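Local coordinates for probable quinone reductase Qor (NADPH:quinone reductase) (Zeta-crystallin homolog protein) (Mycobacterium tuberculosis, PDB 4RVU) that binds NADPH and probably acts as a quinone reductase, passing electrons from the cofactor to quinones, at residues 37-42 with 68-73; 199-204 with 229-234. One frame throughout, in Å; residues are numbered along the deposited sequence.

Contact 1: residues 37-42 with 68-73; sequences KAEAIG and CGTVEA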
loop_
_atom_site.group_PDB
_atom_site.type_symbol
_atom_site.label_atom_id
_atom_site.label_comp_id
_atom_site.label_asym_id
_atom_site.label_seq_id
_atom_site.Cartn_x
_atom_site.Cartn_y
_atom_site.Cartn_z
ATOM N N LYS A 37 34.963 0.080 -18.106
ATOM C CA LYS A 37 35.310 1.225 -18.938
ATOM C C LYS A 37 34.048 1.679 -19.670
ATOM O O LYS A 37 33.516 0.959 -20.520
ATOM C CB LYS A 37 36.422 0.893 -19.939
ATOM C CG LYS A 37 36.804 2.109 -20.805
ATOM C CD LYS A 37 37.980 1.878 -21.737
ATOM C CE LYS A 37 38.322 3.184 -22.449
ATOM N NZ LYS A 37 39.275 3.001 -23.582
ATOM N N ALA A 38 33.569 2.872 -19.329
ATOM C CA ALA A 38 32.287 3.375 -19.842
ATOM C C ALA A 38 32.226 3.564 -21.359
ATOM O O ALA A 38 33.162 4.097 -21.978
ATOM C CB ALA A 38 31.916 4.666 -19.145
ATOM N N GLU A 39 31.118 3.118 -21.948
ATOM C CA GLU A 39 30.798 3.432 -23.341
ATOM C C GLU A 39 29.594 4.360 -23.429
ATOM O O GLU A 39 29.499 5.198 -24.330
ATOM C CB GLU A 39 30.565 2.146 -24.143
ATOM C CG GLU A 39 31.848 1.345 -24.306
ATOM C CD GLU A 39 31.670 0.051 -25.070
ATOM O OE1 GLU A 39 30.536 -0.287 -25.465
ATOM O OE2 GLU A 39 32.689 -0.634 -25.270
ATOM N N ALA A 40 28.663 4.202 -22.493
ATOM C CA ALA A 40 27.506 5.087 -22.398
ATOM C C ALA A 40 27.060 5.139 -20.940
ATOM O O ALA A 40 27.075 4.128 -20.239
ATOM C CB ALA A 40 26.374 4.602 -23.297
ATOM N N ILE A 41 26.658 6.317 -20.488
ATOM C CA ILE A 41 26.352 6.524 -19.073
ATOM C C ILE A 41 24.916 6.994 -18.944
ATOM O O ILE A 41 24.518 7.957 -19.589
ATOM C CB ILE A 41 27.313 7.568 -18.486
ATOM C CG1 ILE A 41 28.745 7.040 -18.547
ATOM C CG2 ILE A 41 26.951 7.915 -17.038
ATOM C CD1 ILE A 41 29.785 8.132 -18.547
ATOM N N GLY A 42 24.132 6.331 -18.098
ATOM C CA GLY A 42 22.731 6.685 -17.965
ATOM C C GLY A 42 22.535 7.924 -17.109
ATOM O O GLY A 42 23.236 8.131 -16.122
ATOM N N CYS A 68 26.967 1.526 -19.023
ATOM C CA CYS A 68 27.242 0.368 -19.860
ATOM C C CYS A 68 28.651 0.532 -20.410
ATOM O O CYS A 68 29.026 1.621 -20.854
ATOM C CB CYS A 68 26.245 0.285 -21.015
ATOM S SG CYS A 68 26.648 -1.025 -22.198
ATOM N N GLY A 69 29.447 -0.532 -20.355
ATOM C CA GLY A 69 30.773 -0.495 -20.953
ATOM C C GLY A 69 31.448 -1.845 -20.874
ATOM O O GLY A 69 30.785 -2.855 -20.653
ATOM N N THR A 70 32.769 -1.874 -21.047
ATOM C CA THR A 70 33.474 -3.147 -21.064
ATOM C C THR A 70 34.182 -3.401 -19.744
ATOM O O THR A 70 34.663 -2.469 -19.098
ATOM C CB THR A 70 34.488 -3.229 -22.236
ATOM O OG1 THR A 70 35.291 -2.043 -22.249
ATOM C CG2 THR A 70 33.751 -3.354 -23.557
ATOM N N VAL A 71 34.224 -4.667 -19.341
ATOM C CA VAL A 71 34.911 -5.031 -18.107
ATOM C C VAL A 71 36.415 -4.914 -18.321
ATOM O O VAL A 71 37.005 -5.682 -19.092
ATOM C CB VAL A 71 34.541 -6.443 -17.642
ATOM C CG1 VAL A 71 35.315 -6.805 -16.377
ATOM C CG2 VAL A 71 33.038 -6.533 -17.379
ATOM N N GLU A 72 37.018 -3.931 -17.657
ATOM C CA GLU A 72 38.448 -3.659 -17.772
ATOM C C GLU A 72 39.225 -4.534 -16.785
ATOM O O GLU A 72 40.364 -4.937 -17.045
ATOM C CB GLU A 72 38.705 -2.177 -17.475
ATOM C CG GLU A 72 40.155 -1.735 -17.603
ATOM C CD GLU A 72 40.497 -1.234 -18.995
ATOM O OE1 GLU A 72 39.635 -1.339 -19.893
ATOM O OE2 GLU A 72 41.631 -0.739 -19.186
ATOM N N ALA A 73 38.598 -4.821 -15.646
ATOM C CA ALA A 73 39.211 -5.641 -14.606
ATOM C C ALA A 73 38.149 -6.187 -13.661
ATOM O O ALA A 73 37.078 -5.597 -13.503
ATOM C CB ALA A 73 40.245 -4.835 -13.821
HETATM O O HOH W 1 35.030 -0.011 -24.007
#
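A classic beta bulge, with Glu-39 and Ala-40 both opposite Cys-68, marks the place where the chain turns a corner between strands 33-38 and 40-42, against the antiparallel strand 67-74. Cys-68 O is gripped by both amides, Glu-39 N at 2.8 Å and Ala-40 N at 3.1 Å, the first lying in the carbonyl plane and the second tilted from it. Beyond the bulge, Cys-68 N gives a nearly straight bond (178°) to Ala-40 O. On the other side of the bulge Lys-37 and Thr-70 form a hydrogen-bonded pair, Lys-37 N reaching Thr-70 O at 2.8 Å and Thr-70 N returning to Lys-37 O. Between this pair and the bulge, Ala-38 faces Gly-69 as a non-hydrogen-bonded pair; with no side chain there, Gly-69 CA comes within 3.1 Å of Lys-37 O in a CA-H...O contact. These strands belong to the mixed sheet of the GroES-like domain, and helix 120-140 packs on Ala-40 and Cys-68. The Glu-39 side chain runs out extended, crossing that of Thr-70 at about a right angle, and brings OE2 to 3.4 Å from Thr-70 CG2. A water joins Glu-39 OE2 to Thr-70 OG1, 2.7 Å from each, while Glu-39 OE1 bonds to Ser-120 OG. At the exposed end Glu-72, bent at chi2 (91°), crosses Lys-37 at a slant, its OE1 3.9 Å from Lys-37 CB.

Contact 2: residues 199-204 with 229-234; sequences EDAWQF and FDASLA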
loop_
_atom_site.group_PDB
_atom_site.type_symbol
_atom_site.label_atom_id
_atom_site.label_comp_id
_atom_site.label_asym_id
_atom_site.label_seq_id
_atom_site.Cartn_x
_atom_site.Cartn_y
_atom_site.Cartn_z
ATOM N N GLU A 199 -5.081 20.159 -13.175
ATOM C CA GLU A 199 -5.136 21.493 -12.588
ATOM C C GLU A 199 -5.833 21.375 -11.252
ATOM O O GLU A 199 -5.444 22.008 -10.266
ATOM C CB GLU A 199 -5.888 22.481 -13.486
ATOM C CG GLU A 199 -4.983 23.346 -14.356
ATOM C CD GLU A 199 -3.731 23.809 -13.623
ATOM O OE1 GLU A 199 -3.845 24.353 -12.496
ATOM O OE2 GLU A 199 -2.624 23.615 -14.177
ATOM N N ASP A 200 -6.868 20.541 -11.242
ATOM C CA ASP A 200 -7.641 20.255 -10.050
ATOM C C ASP A 200 -7.858 18.745 -9.978
ATOM O O ASP A 200 -8.221 18.114 -10.977
ATOM C CB ASP A 200 -8.982 20.991 -10.108
ATOM C CG ASP A 200 -9.844 20.726 -8.898
ATOM O OD1 ASP A 200 -10.683 19.802 -8.963
ATOM O OD2 ASP A 200 -9.683 21.444 -7.885
ATOM N N ALA A 201 -7.631 18.176 -8.795
ATOM C CA ALA A 201 -7.678 16.731 -8.597
ATOM C C ALA A 201 -9.000 16.104 -9.030
ATOM O O ALA A 201 -9.018 15.084 -9.718
ATOM C CB ALA A 201 -7.375 16.397 -7.149
ATOM N N TRP A 202 -10.107 16.718 -8.628
ATOM C CA TRP A 202 -11.424 16.188 -8.957
ATOM C C TRP A 202 -11.748 16.321 -10.436
ATOM O O TRP A 202 -12.326 15.413 -11.031
ATOM C CB TRP A 202 -12.481 16.858 -8.078
ATOM C CG TRP A 202 -12.080 16.731 -6.661
ATOM C CD1 TRP A 202 -11.661 17.727 -5.821
ATOM C CD2 TRP A 202 -11.973 15.508 -5.922
ATOM N NE1 TRP A 202 -11.337 17.197 -4.590
ATOM C CE2 TRP A 202 -11.516 15.837 -4.631
ATOM C CE3 TRP A 202 -12.243 14.166 -6.227
ATOM C CZ2 TRP A 202 -11.322 14.867 -3.642
ATOM C CZ3 TRP A 202 -12.049 13.211 -5.250
ATOM C CH2 TRP A 202 -11.594 13.564 -3.972
ATOM N N GLN A 203 -11.371 17.455 -11.018
ATOM C CA GLN A 203 -11.509 17.684 -12.454
ATOM C C GLN A 203 -10.804 16.588 -13.252
ATOM O O GLN A 203 -11.402 15.930 -14.110
ATOM C CB GLN A 203 -10.902 19.040 -12.822
ATOM C CG GLN A 203 -11.771 20.233 -12.472
ATOM C CD GLN A 203 -12.954 20.371 -13.409
ATOM O OE1 GLN A 203 -12.795 20.363 -14.633
ATOM N NE2 GLN A 203 -14.152 20.486 -12.840
ATOM N N PHE A 204 -9.526 16.400 -12.948
ATOM C CA PHE A 204 -8.713 15.382 -13.604
ATOM C C PHE A 204 -9.265 13.981 -13.353
ATOM O O PHE A 204 -9.383 13.186 -14.274
ATOM C CB PHE A 204 -7.272 15.488 -13.120
ATOM C CG PHE A 204 -6.343 14.487 -13.747
ATOM C CD1 PHE A 204 -5.722 14.761 -14.960
ATOM C CD2 PHE A 204 -6.077 13.277 -13.115
ATOM C CE1 PHE A 204 -4.855 13.844 -15.539
ATOM C CE2 PHE A 204 -5.208 12.352 -13.690
ATOM C CZ PHE A 204 -4.604 12.636 -14.908
ATOM N N PHE A 229 -0.047 14.005 -7.187
ATOM C CA PHE A 229 -0.464 13.021 -6.179
ATOM C C PHE A 229 -1.967 13.051 -5.872
ATOM O O PHE A 229 -2.633 12.005 -5.896
ATOM C CB PHE A 229 0.334 13.151 -4.877
ATOM C CG PHE A 229 0.018 12.071 -3.885
ATOM C CD1 PHE A 229 -0.995 12.246 -2.951
ATOM C CD2 PHE A 229 0.701 10.861 -3.914
ATOM C CE1 PHE A 229 -1.309 11.252 -2.047
ATOM C CE2 PHE A 229 0.390 9.851 -3.004
ATOM C CZ PHE A 229 -0.622 10.056 -2.068
ATOM N N ASP A 230 -2.503 14.232 -5.560
ATOM C CA ASP A 230 -3.920 14.327 -5.222
ATOM C C ASP A 230 -4.802 13.787 -6.343
ATOM O O ASP A 230 -5.778 13.080 -6.090
ATOM C CB ASP A 230 -4.305 15.770 -4.878
ATOM C CG ASP A 230 -3.596 16.279 -3.640
ATOM O OD1 ASP A 230 -2.906 15.476 -2.979
ATOM O OD2 ASP A 230 -3.730 17.484 -3.322
ATOM N N ALA A 231 -4.443 14.113 -7.584
ATOM C CA ALA A 231 -5.164 13.621 -8.746
ATOM C C ALA A 231 -5.021 12.108 -8.919
ATOM O O ALA A 231 -5.991 11.423 -9.251
ATOM C CB ALA A 231 -4.709 14.350 -9.997
ATOM N N SER A 232 -3.809 11.592 -8.715
ATOM C CA SER A 232 -3.577 10.150 -8.778
ATOM C C SER A 232 -4.466 9.424 -7.778
ATOM O O SER A 232 -5.144 8.449 -8.118
ATOM C CB SER A 232 -2.118 9.828 -8.458
ATOM O OG SER A 232 -1.252 10.345 -9.453
ATOM N N LEU A 233 -4.446 9.899 -6.543
ATOM C CA LEU A 233 -5.237 9.272 -5.483
ATOM C C LEU A 233 -6.735 9.286 -5.824
ATOM O O LEU A 233 -7.445 8.296 -5.619
ATOM C CB LEU A 233 -4.966 9.959 -4.140
ATOM C CG LEU A 233 -5.734 9.399 -2.935
ATOM C CD1 LEU A 233 -5.356 7.950 -2.732
ATOM C CD2 LEU A 233 -5.457 10.192 -1.675
ATOM N N ALA A 234 -7.207 10.402 -6.379
ATOM C CA ALA A 234 -8.623 10.554 -6.739
ATOM C C ALA A 234 -9.059 9.746 -7.966
ATOM O O ALA A 234 -10.259 9.631 -8.238
ATOM C CB ALA A 234 -8.959 12.030 -6.937
#
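Ala-201 and Ala-231 bring two helices of the nucleotide-binding domain into close approach, their CA atoms 4.0 Å apart. The first turn of helix 201-212 thus lies directly against the short helix 229-234, in the part of the Rossmann-type fold that flanks its parallel sheet. Ala-201 supplies the bump from one side: its CB presses onto the backbone between Asp-230 and Ala-231, 3.7 Å from Ala-231 N, with Asp-230 CB beside it at 3.9 Å. The reciprocal bump is Ala-231 CB, which enters the hollow between Ala-201 CA and the ring of Phe-204 and meets Phe-204 CD2 at 3.6 Å. Phe-204 has CG anti to its own amide nitrogen (chi1 -179°), which carries the ring along this methyl, and the methyl approaches it obliquely. Pro-198 touches both Phe-204 and Ala-231, closing in on the same pair.

One turn further along the second helix, Ala-234 CB fits beside Trp-202. The indole starts out from the far side of its helix, but with CG beside the backbone N (chi1 -53°) and the indole turned by chi2 of 110°, the six-membered ring comes back toward helix 229-234, and CZ3 comes to 3.7 Å from Ala-234 CB. Three alanine methyls are the bumps of this interface, and the two aromatic rings wall it in.

Polar groups work around the packing. Asp-200 caps helix 201-212, its OD1 accepting from Gln-203 N at 3.2 Å through the anti lone pair and more weakly from Trp-202 N; Asp-230 OD1 is in a salt bridge with Arg-259. Since the contact across the two segments is made of methyls, aromatic carbons and backbone, it depends on close fit and apolar burial rather than on directed bonds between them.

From the N terminus, the chain first passes through strand 33-38 and strand 40-42, and contact 1 closes when strand 67-74 returns beside them after an excursion that includes helix 45-52. The chain then enters the parallel sheet of the nucleotide-binding domain. There contact 2 opens at the start of helix 201-212 and closes at helix 229-234, with strand 217-222 in between. The two loops follow in series, neither enclosing nor crossing the other. Their centres are 42 Å apart, on opposite sides of the chain's centre: contact 1 joins strands within the GroES-like domain, whereas contact 2 joins helices of the NADPH-binding part.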